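Local atomic coordinates of TRAP-T family transporter, DctP (Periplasmic binding) subunit (PDB entry 4PF8), a protein that binds beta-D-galacturonate in the periplasm and probably delivers it to the membrane subunits of a TRAP transporter. Residues Y36-G41 with D263-L268; G144-Y149 with L230-C235; N208-E213 with G270-A275; A221-L226 with G284-E289. One frame throughout, in Å; residues are numbered along the deposited sequence.

Contact 1. Residues Y36-G41 with D263-L268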
loop_
_atom_site.group_PDB
_atom_site.type_symbol
_atom_site.label_atom_id
_atom_site.label_comp_id
_atom_site.label_asym_id
_atom_site.label_seq_id
_atom_site.Cartn_x
_atom_site.Cartn_y
_atom_site.Cartn_z
ATOM N N TYR A 36 -7.926 12.627 0.822
ATOM C CA TYR A 36 -6.722 11.820 0.556
ATOM C C TYR A 36 -6.821 11.382 -0.918
ATOM O O TYR A 36 -7.916 11.175 -1.423
ATOM C CB TYR A 36 -6.691 10.604 1.487
ATOM C CG TYR A 36 -5.339 9.934 1.594
ATOM C CD1 TYR A 36 -4.367 10.452 2.434
ATOM C CD2 TYR A 36 -5.050 8.780 0.891
ATOM C CE1 TYR A 36 -3.124 9.846 2.548
ATOM C CE2 TYR A 36 -3.800 8.165 0.992
ATOM C CZ TYR A 36 -2.841 8.710 1.833
ATOM O OH TYR A 36 -1.606 8.076 1.957
ATOM N N PRO A 37 -5.696 11.226 -1.626
ATOM C CA PRO A 37 -5.769 10.959 -3.081
ATOM C C PRO A 37 -6.516 9.684 -3.483
ATOM O O PRO A 37 -7.275 9.664 -4.465
ATOM C CB PRO A 37 -4.294 10.856 -3.490
ATOM C CG PRO A 37 -3.611 11.766 -2.527
ATOM C CD PRO A 37 -4.330 11.594 -1.207
ATOM N N VAL A 38 -6.318 8.633 -2.705
ATOM C CA VAL A 38 -7.030 7.386 -2.909
ATOM C C VAL A 38 -8.533 7.636 -2.832
ATOM O O VAL A 38 -9.288 7.178 -3.678
ATOM C CB VAL A 38 -6.644 6.360 -1.832
ATOM C CG1 VAL A 38 -7.530 5.121 -1.933
ATOM C CG2 VAL A 38 -5.158 5.997 -1.943
ATOM N N SER A 39 -8.955 8.351 -1.798
ATOM C CA SER A 39 -10.363 8.651 -1.582
ATOM C C SER A 39 -10.990 9.375 -2.767
ATOM O O SER A 39 -12.098 9.027 -3.209
ATOM C CB SER A 39 -10.508 9.492 -0.321
ATOM O OG SER A 39 -9.666 8.976 0.705
ATOM N N HIS A 40 -10.288 10.387 -3.273
ATOM C CA HIS A 40 -10.786 11.160 -4.397
ATOM C C HIS A 40 -10.813 10.308 -5.644
ATOM O O HIS A 40 -11.753 10.412 -6.458
ATOM C CB HIS A 40 -9.944 12.423 -4.610
ATOM C CG HIS A 40 -9.951 13.338 -3.430
ATOM N ND1 HIS A 40 -11.114 13.820 -2.869
ATOM C CD2 HIS A 40 -8.941 13.823 -2.672
ATOM C CE1 HIS A 40 -10.820 14.576 -1.829
ATOM N NE2 HIS A 40 -9.508 14.601 -1.693
ATOM N N GLY A 41 -9.811 9.447 -5.800
ATOM C CA GLY A 41 -9.813 8.524 -6.922
ATOM C C GLY A 41 -11.026 7.601 -6.915
ATOM O O GLY A 41 -11.670 7.381 -7.944
ATOM N N ASP A 263 -5.520 7.357 -13.351
ATOM C CA ASP A 263 -4.817 8.529 -13.876
ATOM C C ASP A 263 -4.990 9.716 -12.929
ATOM O O ASP A 263 -4.023 10.440 -12.626
ATOM C CB ASP A 263 -5.327 8.913 -15.259
ATOM C CG ASP A 263 -4.896 7.947 -16.334
ATOM O OD1 ASP A 263 -3.925 7.193 -16.112
ATOM O OD2 ASP A 263 -5.522 7.968 -17.419
ATOM N N LEU A 264 -6.218 9.910 -12.453
ATOM C CA LEU A 264 -6.516 11.002 -11.535
ATOM C C LEU A 264 -5.768 10.810 -10.219
ATOM O O LEU A 264 -5.101 11.733 -9.741
ATOM C CB LEU A 264 -8.024 11.112 -11.271
ATOM C CG LEU A 264 -8.410 12.085 -10.156
ATOM C CD1 LEU A 264 -8.065 13.503 -10.558
ATOM C CD2 LEU A 264 -9.877 11.964 -9.822
ATOM N N GLN A 265 -5.848 9.616 -9.634
ATOM C CA GLN A 265 -5.219 9.402 -8.341
ATOM C C GLN A 265 -3.729 9.649 -8.412
ATOM O O GLN A 265 -3.154 10.202 -7.477
ATOM C CB GLN A 265 -5.477 7.999 -7.813
ATOM C CG GLN A 265 -4.971 7.832 -6.388
ATOM C CD GLN A 265 -3.553 7.292 -6.277
ATOM O OE1 GLN A 265 -2.923 6.928 -7.266
ATOM N NE2 GLN A 265 -3.047 7.233 -5.050
ATOM N N ARG A 266 -3.099 9.203 -9.490
ATOM C CA ARG A 266 -1.647 9.351 -9.610
ATOM C C ARG A 266 -1.266 10.826 -9.688
ATOM O O ARG A 266 -0.234 11.247 -9.121
ATOM C CB ARG A 266 -1.130 8.576 -10.819
ATOM C CG ARG A 266 -1.179 7.072 -10.617
ATOM C CD ARG A 266 -0.762 6.357 -11.880
ATOM N NE ARG A 266 -0.720 4.909 -11.708
ATOM C CZ ARG A 266 -0.268 4.071 -12.622
ATOM N NH1 ARG A 266 -0.282 2.772 -12.376
ATOM N NH2 ARG A 266 0.191 4.518 -13.805
ATOM N N LYS A 267 -2.098 11.619 -10.355
ATOM C CA LYS A 267 -1.847 13.054 -10.462
ATOM C C LYS A 267 -2.013 13.696 -9.079
ATOM O O LYS A 267 -1.170 14.485 -8.649
ATOM C CB LYS A 267 -2.765 13.691 -11.523
ATOM C CG LYS A 267 -3.100 15.165 -11.323
ATOM C CD LYS A 267 -4.295 15.574 -12.202
ATOM C CE LYS A 267 -4.899 16.914 -11.770
ATOM N NZ LYS A 267 -6.153 16.742 -10.951
ATOM N N LEU A 268 -3.059 13.306 -8.364
ATOM C CA LEU A 268 -3.302 13.849 -7.037
ATOM C C LEU A 268 -2.202 13.423 -6.085
ATOM O O LEU A 268 -1.815 14.189 -5.190
ATOM C CB LEU A 268 -4.644 13.380 -6.496
ATOM C CG LEU A 268 -5.878 13.902 -7.241
ATOM C CD1 LEU A 268 -7.148 13.312 -6.668
ATOM C CD2 LEU A 268 -5.953 15.419 -7.224
#

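Contact 2. Residues G144-Y149 with L230-C235. With GTR (beta-D-galactopyranuronic acid), chain D.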
loop_
_atom_site.group_PDB
_atom_site.type_symbol
_atom_site.label_atom_id
_atom_site.label_comp_id
_atom_site.label_asym_id
_atom_site.label_seq_id
_atom_site.Cartn_x
_atom_site.Cartn_y
_atom_site.Cartn_z
ATOM N N GLY A 144 3.576 5.889 -3.301
ATOM C CA GLY A 144 4.918 6.379 -3.073
ATOM C C GLY A 144 5.809 5.335 -2.448
ATOM O O GLY A 144 5.689 4.167 -2.737
ATOM N N ALA A 145 6.762 5.792 -1.630
ATOM C CA ALA A 145 7.713 4.904 -0.948
ATOM C C ALA A 145 7.544 5.061 0.551
ATOM O O ALA A 145 7.213 6.132 1.029
ATOM C CB ALA A 145 9.148 5.256 -1.332
ATOM N N ARG A 146 7.756 3.983 1.294
ATOM C CA ARG A 146 7.603 3.977 2.737
ATOM C C ARG A 146 8.935 4.210 3.425
ATOM O O ARG A 146 9.938 3.641 3.012
ATOM C CB ARG A 146 7.007 2.650 3.189
ATOM C CG ARG A 146 5.666 2.351 2.540
ATOM C CD ARG A 146 5.176 0.930 2.842
ATOM N NE ARG A 146 4.785 0.700 4.226
ATOM C CZ ARG A 146 3.543 0.822 4.710
ATOM N NH1 ARG A 146 2.547 1.205 3.931
ATOM N NH2 ARG A 146 3.285 0.540 5.971
ATOM N N SER A 147 8.920 5.046 4.465
ATOM C CA SER A 147 10.121 5.387 5.230
ATOM C C SER A 147 9.816 5.322 6.719
ATOM O O SER A 147 8.664 5.476 7.135
ATOM C CB SER A 147 10.607 6.791 4.880
ATOM O OG SER A 147 11.080 6.824 3.544
ATOM N N PHE A 148 10.849 5.093 7.526
ATOM C CA PHE A 148 10.660 4.972 8.970
ATOM C C PHE A 148 10.362 6.284 9.655
ATOM O O PHE A 148 10.985 7.303 9.353
ATOM C CB PHE A 148 11.909 4.366 9.626
ATOM C CG PHE A 148 12.080 2.902 9.348
ATOM C CD1 PHE A 148 11.238 1.973 9.915
ATOM C CD2 PHE A 148 13.088 2.455 8.505
ATOM C CE1 PHE A 148 11.378 0.618 9.646
ATOM C CE2 PHE A 148 13.239 1.118 8.236
ATOM C CZ PHE A 148 12.387 0.191 8.804
ATOM N N TYR A 149 9.456 6.243 10.633
ATOM C CA TYR A 149 9.302 7.330 11.573
ATOM C C TYR A 149 9.262 6.776 12.973
ATOM O O TYR A 149 8.775 5.674 13.199
ATOM C CB TYR A 149 8.061 8.174 11.276
ATOM C CG TYR A 149 6.776 7.439 10.999
ATOM C CD1 TYR A 149 5.882 7.143 12.027
ATOM C CD2 TYR A 149 6.426 7.082 9.704
ATOM C CE1 TYR A 149 4.683 6.536 11.767
ATOM C CE2 TYR A 149 5.242 6.467 9.440
ATOM C CZ TYR A 149 4.372 6.192 10.452
ATOM O OH TYR A 149 3.147 5.606 10.163
ATOM N N LEU A 230 10.435 0.490 0.872
ATOM C CA LEU A 230 9.379 -0.296 0.240
ATOM C C LEU A 230 8.618 0.647 -0.683
ATOM O O LEU A 230 8.415 1.823 -0.356
ATOM C CB LEU A 230 8.382 -0.873 1.251
ATOM C CG LEU A 230 8.852 -2.071 2.085
ATOM C CD1 LEU A 230 7.950 -2.195 3.302
ATOM C CD2 LEU A 230 8.819 -3.299 1.215
ATOM N N ILE A 231 8.219 0.114 -1.825
ATOM C CA ILE A 231 7.337 0.813 -2.761
ATOM C C ILE A 231 6.247 -0.204 -3.059
ATOM O O ILE A 231 6.491 -1.197 -3.757
ATOM C CB ILE A 231 8.054 1.209 -4.043
ATOM C CG1 ILE A 231 9.099 2.308 -3.756
ATOM C CG2 ILE A 231 7.074 1.646 -5.117
ATOM C CD1 ILE A 231 10.094 2.526 -4.900
ATOM N N ILE A 232 5.068 0.032 -2.503
ATOM C CA ILE A 232 4.010 -0.968 -2.516
ATOM C C ILE A 232 2.817 -0.420 -3.284
ATOM O O ILE A 232 2.159 0.493 -2.824
ATOM C CB ILE A 232 3.610 -1.420 -1.096
ATOM C CG1 ILE A 232 4.847 -1.967 -0.368
ATOM C CG2 ILE A 232 2.548 -2.492 -1.156
ATOM C CD1 ILE A 232 4.562 -2.545 0.925
ATOM N N PRO A 233 2.575 -0.962 -4.481
ATOM C CA PRO A 233 1.425 -0.480 -5.255
ATOM C C PRO A 233 0.124 -0.811 -4.580
ATOM O O PRO A 233 0.088 -1.719 -3.753
ATOM C CB PRO A 233 1.515 -1.270 -6.564
ATOM C CG PRO A 233 2.881 -1.884 -6.571
ATOM C CD PRO A 233 3.264 -2.066 -5.157
ATOM N N GLU A 234 -0.930 -0.074 -4.927
ATOM C CA GLU A 234 -2.258 -0.363 -4.425
ATOM C C GLU A 234 -3.126 -0.677 -5.611
ATOM O O GLU A 234 -2.831 -0.257 -6.735
ATOM C CB GLU A 234 -2.790 0.817 -3.631
ATOM C CG GLU A 234 -1.738 1.244 -2.647
ATOM C CD GLU A 234 -2.249 2.022 -1.484
ATOM O OE1 GLU A 234 -3.236 2.771 -1.638
ATOM O OE2 GLU A 234 -1.635 1.885 -0.393
ATOM N N CYS A 235 -4.173 -1.438 -5.383
ATOM C CA CYS A 235 -4.999 -1.895 -6.464
ATOM C C CYS A 235 -6.434 -1.463 -6.239
ATOM O O CYS A 235 -7.021 -1.784 -5.194
ATOM C CB CYS A 235 -4.879 -3.397 -6.557
ATOM S SG CYS A 235 -5.812 -4.108 -7.882
HETATM C C1 GTR D . -0.670 2.976 3.574
HETATM C C2 GTR D . -1.552 2.255 2.610
HETATM C C3 GTR D . -2.715 1.681 3.400
HETATM C C4 GTR D . -2.229 0.719 4.476
HETATM C C5 GTR D . -1.263 1.515 5.348
HETATM C C6 GTR D . -0.639 0.616 6.408
HETATM O O1 GTR D . 0.509 3.501 2.886
HETATM O O2 GTR D . -2.045 3.228 1.650
HETATM O O3 GTR D . -3.501 0.907 2.468
HETATM O O4 GTR D . -1.536 -0.360 3.826
HETATM O O5 GTR D . -0.208 2.108 4.562
HETATM O O6A GTR D . 0.542 0.907 6.738
HETATM O O6B GTR D . -1.356 -0.239 6.976
HETATM O O HOH W 1 4.508 2.289 -0.741
HETATM O O HOH W 2 3.458 2.848 -4.160
#

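Contact 3. Residues N208-E213 with G270-A275. With GTR (beta-D-galactopyranuronic acid), chain D.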
loop_
_atom_site.group_PDB
_atom_site.type_symbol
_atom_site.label_atom_id
_atom_site.label_comp_id
_atom_site.label_asym_id
_atom_site.label_seq_id
_atom_site.Cartn_x
_atom_site.Cartn_y
_atom_site.Cartn_z
ATOM N N ASN A 208 4.560 6.203 3.770
ATOM C CA ASN A 208 4.774 7.322 2.869
ATOM C C ASN A 208 4.346 8.627 3.543
ATOM O O ASN A 208 3.751 8.630 4.633
ATOM C CB ASN A 208 4.017 7.075 1.546
ATOM C CG ASN A 208 2.515 6.846 1.764
ATOM O OD1 ASN A 208 1.878 7.591 2.503
ATOM N ND2 ASN A 208 1.944 5.837 1.094
ATOM N N PRO A 209 4.728 9.763 2.940
ATOM C CA PRO A 209 4.492 11.007 3.674
ATOM C C PRO A 209 3.001 11.334 3.868
ATOM O O PRO A 209 2.608 11.741 4.962
ATOM C CB PRO A 209 5.243 12.052 2.829
ATOM C CG PRO A 209 6.351 11.239 2.183
ATOM C CD PRO A 209 5.701 9.933 1.848
ATOM N N PRO A 210 2.154 11.103 2.859
ATOM C CA PRO A 210 0.739 11.405 3.120
ATOM C C PRO A 210 0.087 10.558 4.227
ATOM O O PRO A 210 -0.771 11.041 4.965
ATOM C CB PRO A 210 0.086 11.145 1.760
ATOM C CG PRO A 210 1.189 11.443 0.766
ATOM C CD PRO A 210 2.394 10.822 1.432
ATOM N N SER A 211 0.487 9.307 4.342
ATOM C CA SER A 211 -0.032 8.454 5.424
ATOM C C SER A 211 0.458 8.919 6.784
ATOM O O SER A 211 -0.296 8.998 7.722
ATOM C CB SER A 211 0.370 6.994 5.209
ATOM O OG SER A 211 -0.383 6.388 4.164
ATOM N N TYR A 212 1.750 9.204 6.868
ATOM C CA TYR A 212 2.392 9.685 8.103
ATOM C C TYR A 212 1.759 10.987 8.577
ATOM O O TYR A 212 1.562 11.196 9.779
ATOM C CB TYR A 212 3.884 9.845 7.789
ATOM C CG TYR A 212 4.772 10.466 8.828
ATOM C CD1 TYR A 212 4.831 9.988 10.122
ATOM C CD2 TYR A 212 5.644 11.487 8.470
ATOM C CE1 TYR A 212 5.683 10.551 11.039
ATOM C CE2 TYR A 212 6.497 12.058 9.385
ATOM C CZ TYR A 212 6.535 11.573 10.640
ATOM O OH TYR A 212 7.406 12.173 11.523
ATOM N N GLU A 213 1.438 11.862 7.625
ATOM C CA GLU A 213 0.805 13.145 7.912
ATOM C C GLU A 213 -0.696 13.043 8.203
ATOM O O GLU A 213 -1.162 13.564 9.219
ATOM C CB GLU A 213 1.037 14.098 6.724
ATOM C CG GLU A 213 0.413 15.466 6.888
ATOM C CD GLU A 213 -0.932 15.548 6.210
ATOM O OE1 GLU A 213 -1.029 15.109 5.036
ATOM O OE2 GLU A 213 -1.884 16.036 6.850
ATOM N N GLY A 270 1.082 12.925 -6.570
ATOM C CA GLY A 270 2.271 13.768 -6.663
ATOM C C GLY A 270 2.131 15.065 -5.877
ATOM O O GLY A 270 3.003 15.449 -5.076
ATOM N N GLU A 271 0.996 15.726 -6.084
ATOM C CA GLU A 271 0.680 16.974 -5.404
ATOM C C GLU A 271 0.623 16.778 -3.879
ATOM O O GLU A 271 1.222 17.550 -3.114
ATOM C CB GLU A 271 -0.642 17.469 -5.991
ATOM C CG GLU A 271 -1.572 18.327 -5.191
ATOM C CD GLU A 271 -2.868 18.547 -5.994
ATOM O OE1 GLU A 271 -3.991 18.410 -5.451
ATOM O OE2 GLU A 271 -2.743 18.817 -7.209
ATOM N N ARG A 272 -0.064 15.728 -3.428
ATOM C CA ARG A 272 -0.190 15.458 -2.008
ATOM C C ARG A 272 1.105 15.052 -1.318
ATOM O O ARG A 272 1.337 15.428 -0.167
ATOM C CB ARG A 272 -1.263 14.368 -1.767
ATOM C CG ARG A 272 -1.561 14.082 -0.313
ATOM C CD ARG A 272 -1.996 15.322 0.426
ATOM N NE ARG A 272 -2.187 15.039 1.838
ATOM C CZ ARG A 272 -3.354 14.720 2.390
ATOM N NH1 ARG A 272 -3.403 14.451 3.688
ATOM N NH2 ARG A 272 -4.449 14.634 1.653
ATOM N N GLU A 273 1.951 14.299 -1.992
ATOM C CA GLU A 273 3.222 13.917 -1.390
ATOM C C GLU A 273 4.036 15.138 -0.969
ATOM O O GLU A 273 4.503 15.221 0.174
ATOM C CB GLU A 273 4.003 12.995 -2.326
ATOM C CG GLU A 273 5.078 12.160 -1.620
ATOM C CD GLU A 273 5.125 10.722 -2.140
ATOM O OE1 GLU A 273 5.508 10.518 -3.296
ATOM O OE2 GLU A 273 4.778 9.788 -1.389
ATOM N N ALA A 274 4.138 16.127 -1.860
ATOM C CA ALA A 274 4.828 17.366 -1.536
ATOM C C ALA A 274 4.106 18.163 -0.455
ATOM O O ALA A 274 4.746 18.705 0.450
ATOM C CB ALA A 274 5.007 18.215 -2.800
ATOM N N ALA A 275 2.782 18.239 -0.543
ATOM C CA ALA A 275 2.002 19.016 0.413
ATOM C C ALA A 275 2.143 18.419 1.818
ATOM O O ALA A 275 2.280 19.149 2.804
ATOM C CB ALA A 275 0.553 19.055 -0.000
HETATM C C1 GTR D . -0.670 2.976 3.574
HETATM C C2 GTR D . -1.552 2.255 2.610
HETATM C C3 GTR D . -2.715 1.681 3.400
HETATM C C4 GTR D . -2.229 0.719 4.476
HETATM C C5 GTR D . -1.263 1.515 5.348
HETATM C C6 GTR D . -0.639 0.616 6.408
HETATM O O1 GTR D . 0.509 3.501 2.886
HETATM O O2 GTR D . -2.045 3.228 1.650
HETATM O O3 GTR D . -3.501 0.907 2.468
HETATM O O4 GTR D . -1.536 -0.360 3.826
HETATM O O5 GTR D . -0.208 2.108 4.562
HETATM O O6A GTR D . 0.542 0.907 6.738
HETATM O O6B GTR D . -1.356 -0.239 6.976
#

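Contact 4. Residues A221-L226 with G284-E289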
loop_
_atom_site.group_PDB
_atom_site.type_symbol
_atom_site.label_atom_id
_atom_site.label_comp_id
_atom_site.label_asym_id
_atom_site.label_seq_id
_atom_site.Cartn_x
_atom_site.Cartn_y
_atom_site.Cartn_z
ATOM N N ALA A 221 5.431 10.995 16.465
ATOM C CA ALA A 221 6.718 10.392 16.104
ATOM C C ALA A 221 7.443 11.424 15.244
ATOM O O ALA A 221 7.201 11.521 14.031
ATOM C CB ALA A 221 6.504 9.092 15.350
ATOM N N LYS A 222 8.311 12.202 15.869
ATOM C CA LYS A 222 8.853 13.402 15.242
ATOM C C LYS A 222 10.161 13.230 14.486
ATOM O O LYS A 222 10.727 14.232 14.039
ATOM C CB LYS A 222 9.002 14.525 16.279
ATOM C CG LYS A 222 7.758 14.795 17.140
ATOM C CD LYS A 222 6.525 15.241 16.349
ATOM C CE LYS A 222 6.635 16.679 15.827
ATOM N NZ LYS A 222 5.391 17.111 15.106
ATOM N N TYR A 223 10.640 11.991 14.328
ATOM C CA TYR A 223 11.788 11.714 13.464
ATOM C C TYR A 223 11.323 10.935 12.252
ATOM O O TYR A 223 10.699 9.900 12.395
ATOM C CB TYR A 223 12.843 10.908 14.208
ATOM C CG TYR A 223 13.390 11.611 15.406
ATOM C CD1 TYR A 223 14.306 12.632 15.256
ATOM C CD2 TYR A 223 12.983 11.271 16.681
ATOM C CE1 TYR A 223 14.808 13.303 16.369
ATOM C CE2 TYR A 223 13.484 11.942 17.801
ATOM C CZ TYR A 223 14.391 12.949 17.619
ATOM O OH TYR A 223 14.901 13.617 18.714
ATOM N N TYR A 224 11.608 11.452 11.064
ATOM C CA TYR A 224 11.230 10.776 9.809
ATOM C C TYR A 224 12.515 10.609 9.011
ATOM O O TYR A 224 13.203 11.599 8.710
ATOM C CB TYR A 224 10.231 11.650 9.028
ATOM C CG TYR A 224 9.468 10.999 7.873
ATOM C CD1 TYR A 224 9.153 9.659 7.888
ATOM C CD2 TYR A 224 9.015 11.762 6.794
ATOM C CE1 TYR A 224 8.414 9.077 6.864
ATOM C CE2 TYR A 224 8.290 11.188 5.777
ATOM C CZ TYR A 224 7.998 9.831 5.824
ATOM O OH TYR A 224 7.265 9.229 4.797
ATOM N N SER A 225 12.848 9.360 8.713
ATOM C CA SER A 225 14.121 9.014 8.110
ATOM C C SER A 225 13.803 8.361 6.759
ATOM O O SER A 225 13.173 7.308 6.707
ATOM C CB SER A 225 14.895 8.076 9.009
ATOM O OG SER A 225 15.075 8.669 10.300
ATOM N N LEU A 226 14.246 9.000 5.686
ATOM C CA LEU A 226 13.790 8.663 4.341
ATOM C C LEU A 226 14.522 7.467 3.718
ATOM O O LEU A 226 15.213 7.586 2.691
ATOM C CB LEU A 226 13.821 9.903 3.435
ATOM C CG LEU A 226 12.952 11.077 3.909
ATOM C CD1 LEU A 226 13.195 12.308 3.031
ATOM C CD2 LEU A 226 11.470 10.729 3.958
ATOM N N GLY A 284 7.479 20.666 12.656
ATOM C CA GLY A 284 8.627 20.460 13.525
ATOM C C GLY A 284 9.283 19.092 13.475
ATOM O O GLY A 284 10.156 18.781 14.281
ATOM N N VAL A 285 8.849 18.248 12.547
ATOM C CA VAL A 285 9.472 16.948 12.398
ATOM C C VAL A 285 10.906 17.141 11.945
ATOM O O VAL A 285 11.182 18.005 11.109
ATOM C CB VAL A 285 8.722 16.095 11.367
ATOM C CG1 VAL A 285 9.494 14.812 11.017
ATOM C CG2 VAL A 285 7.327 15.736 11.895
ATOM N N GLU A 286 11.803 16.334 12.504
ATOM C CA GLU A 286 13.175 16.287 12.050
ATOM C C GLU A 286 13.262 15.241 10.950
ATOM O O GLU A 286 13.161 14.036 11.225
ATOM C CB GLU A 286 14.128 15.918 13.179
ATOM C CG GLU A 286 15.548 15.706 12.686
ATOM C CD GLU A 286 16.054 16.837 11.795
ATOM O OE1 GLU A 286 16.899 16.569 10.899
ATOM O OE2 GLU A 286 15.616 17.997 11.997
ATOM N N VAL A 287 13.451 15.713 9.722
ATOM C CA VAL A 287 13.561 14.835 8.565
ATOM C C VAL A 287 15.024 14.637 8.217
ATOM O O VAL A 287 15.793 15.605 8.143
ATOM C CB VAL A 287 12.839 15.416 7.351
ATOM C CG1 VAL A 287 12.938 14.463 6.169
ATOM C CG2 VAL A 287 11.367 15.675 7.684
ATOM N N ASN A 288 15.442 13.390 8.060
ATOM C CA ASN A 288 16.786 13.121 7.546
ATOM C C ASN A 288 16.760 12.219 6.320
ATOM O O ASN A 288 15.927 11.320 6.216
ATOM C CB ASN A 288 17.707 12.529 8.616
ATOM C CG ASN A 288 17.314 11.122 9.028
ATOM O OD1 ASN A 288 16.340 10.918 9.754
ATOM N ND2 ASN A 288 18.110 10.145 8.606
ATOM N N GLU A 289 17.658 12.498 5.389
ATOM C CA GLU A 289 17.846 11.661 4.217
ATOM C C GLU A 289 18.866 10.588 4.541
ATOM O O GLU A 289 19.598 10.677 5.535
ATOM C CB GLU A 289 18.310 12.483 3.026
ATOM C CG GLU A 289 17.299 13.491 2.541
ATOM C CD GLU A 289 17.855 14.350 1.424
ATOM O OE1 GLU A 289 17.679 13.977 0.244
ATOM O OE2 GLU A 289 18.481 15.391 1.726
#

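Contact 1. Residues Y36-G41 with D263-L268
Pro37 and Leu268 meet where the first turn of helix 37-52 lies against the middle of the long helix 248-282, the helix that runs along the body of this TRAP-type solute-binding fold. The two short segments are nearly antiparallel, at 155°, with their axes 8.5 Å apart, and no hydrogen bond joins them. Proline suits the first turn of a helix, where its missing N-H costs no backbone bond, and its compact apolar ring suits close packing: Pro37 CB lies 3.9 Å from Leu268 CB. Leu268 carries its CG beside its own backbone N (chi1 -66°), which brings CD1 to within 3.6 Å of His40 CB. The polar end of His40 is engaged outside the pair, its NE2 bonded to Asp35. Having no side chain, Gly41 lets the backbones close in, its CA 4.9 Å from the CA of Gln265. Gln265 sends CG away from its backbone N and then bends sharply at chi2 (-93°), so that its aliphatic part covers the Pro37 carbonyl while the amide runs alongside Val38, both side chains pointing the same way. The amide nitrogen is bonded to the backbone oxygen of Asp142, which ties this helix pair to the loop after strand 135-141. A leucine in place of Gln265 would probably leave the Asp142 carbonyl without this donor and cut the tie to that loop. Gln265 CG sits 3.5 Å from Pro37 O, and Gln265 NE2 lies 4.0 Å from Val38 CG2.

Contact 2. Residues G144-Y149 with L230-C235
Arg146 lays the aliphatic part of its side chain across Leu230 and Ile232, its CD being 4.0 Å from Leu230 CB and equally far from Ile232 CD1. The chain then bends at chi3 (69°), which turns the guanidinium so that its edge meets the bound galacturonate. There Arg146 NH2 gives a nearly straight 2.9 Å bond to the carboxylate oxygen O6A of the sugar, and Arg146 NH1 reaches the ring oxygen O5 at 3.0 Å. NE of Arg146 forms a salt bridge with Glu206, a second-shell carboxylate that helps fix the rotation of the group. Arginine fits because its planar array of N-H groups can serve both acceptors. The backbone anchors its base: Arg146 N donates to Leu230 O at 2.8 Å, in the carbonyl plane. Beyond it Ala145, whose short side chain lets the two backbones come close, touches Ile231 CG1 with its CB at 3.8 Å, and one water bridges Gly144 O to Ile232 N. From the other segment Glu234 OE2 accepts a very short bond, 2.5 Å, from the sugar hydroxyl O2. With Arg167, which also bonds the ligand, Arg146 makes an arginine-lined site for an acidic ligand, characteristic of TRAP solute-binding proteins.

Contact 3. Residues N208-E213 with G270-A275
Glu213 and Arg272 cross at about a right angle, joining the short helix 209-214, whose start borders the sugar pocket, to the long helix 248-282 in a helix-helix packing at 53°. Their carboxylate and guanidinium planes are turned 40° apart, yet Glu213 OE1 lies close to the guanidinium plane and uses its syn lone pair to take a 2.8 Å salt-bridge bond from Arg272 NH1. A weak bond from Arg272 NE reaches the same oxygen, which also accepts from Ser276 OG. Before it arrives there, Arg272 slides past Pro210 in the opposite direction, its CG 4.0 Å from Pro210 CB, so an apolar stem and a charged tip share one side chain. The next residue, Glu273, runs slantwise across the two prolines, with its OE2 3.4 Å from Pro209 CD. Two prolines suit this first helical turn, where their lack of N-H breaks no bond. Ahead of them Asn208 is the N-cap. Its CG stands between backbone N and carbonyl carbon (chi1 57°), which brings OD1 over the turn, while ND2 is held by the Ala143 carbonyl and lies 3.3 Å from the sugar O1. The capping bond runs from Ser211 N to Asn208 OD1 at 2.9 Å.

Contact 4. Residues A221-L226 with G284-E289
Asn288 holds its CG between its own backbone N and carbonyl carbon (chi1 69°), and Ser225 swings OG beside its backbone N (chi1 -57°); together these turns bring Ser225 OG within 2.6 Å of Asn288 OD1. The hydroxyl donates in the plane of the amide carbonyl, onto a lone pair. Serine and asparagine are short enough to meet across adjacent strands, and both also reach the loop at Ile155: ND2 of Asn288 gives to its carbonyl and OG of Ser225 takes from its N-H. A valine in place of Asn288 would probably leave the Ser225 hydroxyl without this acceptor and the Ile155 carbonyl without this donor. Strands 223-230 and 286-289 run parallel at the edge of a mixed sheet, the latter outermost within the chain. Tyr224 N donates to Glu286 O at 3.0 Å, and Tyr224 O accepts from Asn288 N at 2.9 Å. Helix 248-282 covers the face of Tyr224 and Val287, where Leu226 CD1 meets Val287 CG1 at 3.8 Å; Val285, just before its strand, sets CG1 3.8 Å from Tyr224 CB. Tyr224 OH reaches the Asn207 carbonyl. On the other face Tyr223 CD1 rests 3.9 Å from Glu286 CB.

Along the chain the segments alternate, except that both segments of contact 2 fall between the two of contact 1. Contacts 1 and 3, with centres about 12 Å apart, share helix 248-282, which then leads into strand 286-289 of contact 4. Contacts 2 and 4 meet in one mixed sheet, through neighbouring strands 146-150 and 223-230, where Ser225 N probably bonds to Phe148 O. Contacts 1 and 4 are farthest apart, with centres about 25 Å from each other. Tyr36 of contact 1 and Ser211 of contact 3 probably share a hydrogen bond beside the ligand. Galacturonate touches contact 2 through Arg146 and Glu234 and contact 3 through Asn208 and Ser211, so its site lies between the parts they join.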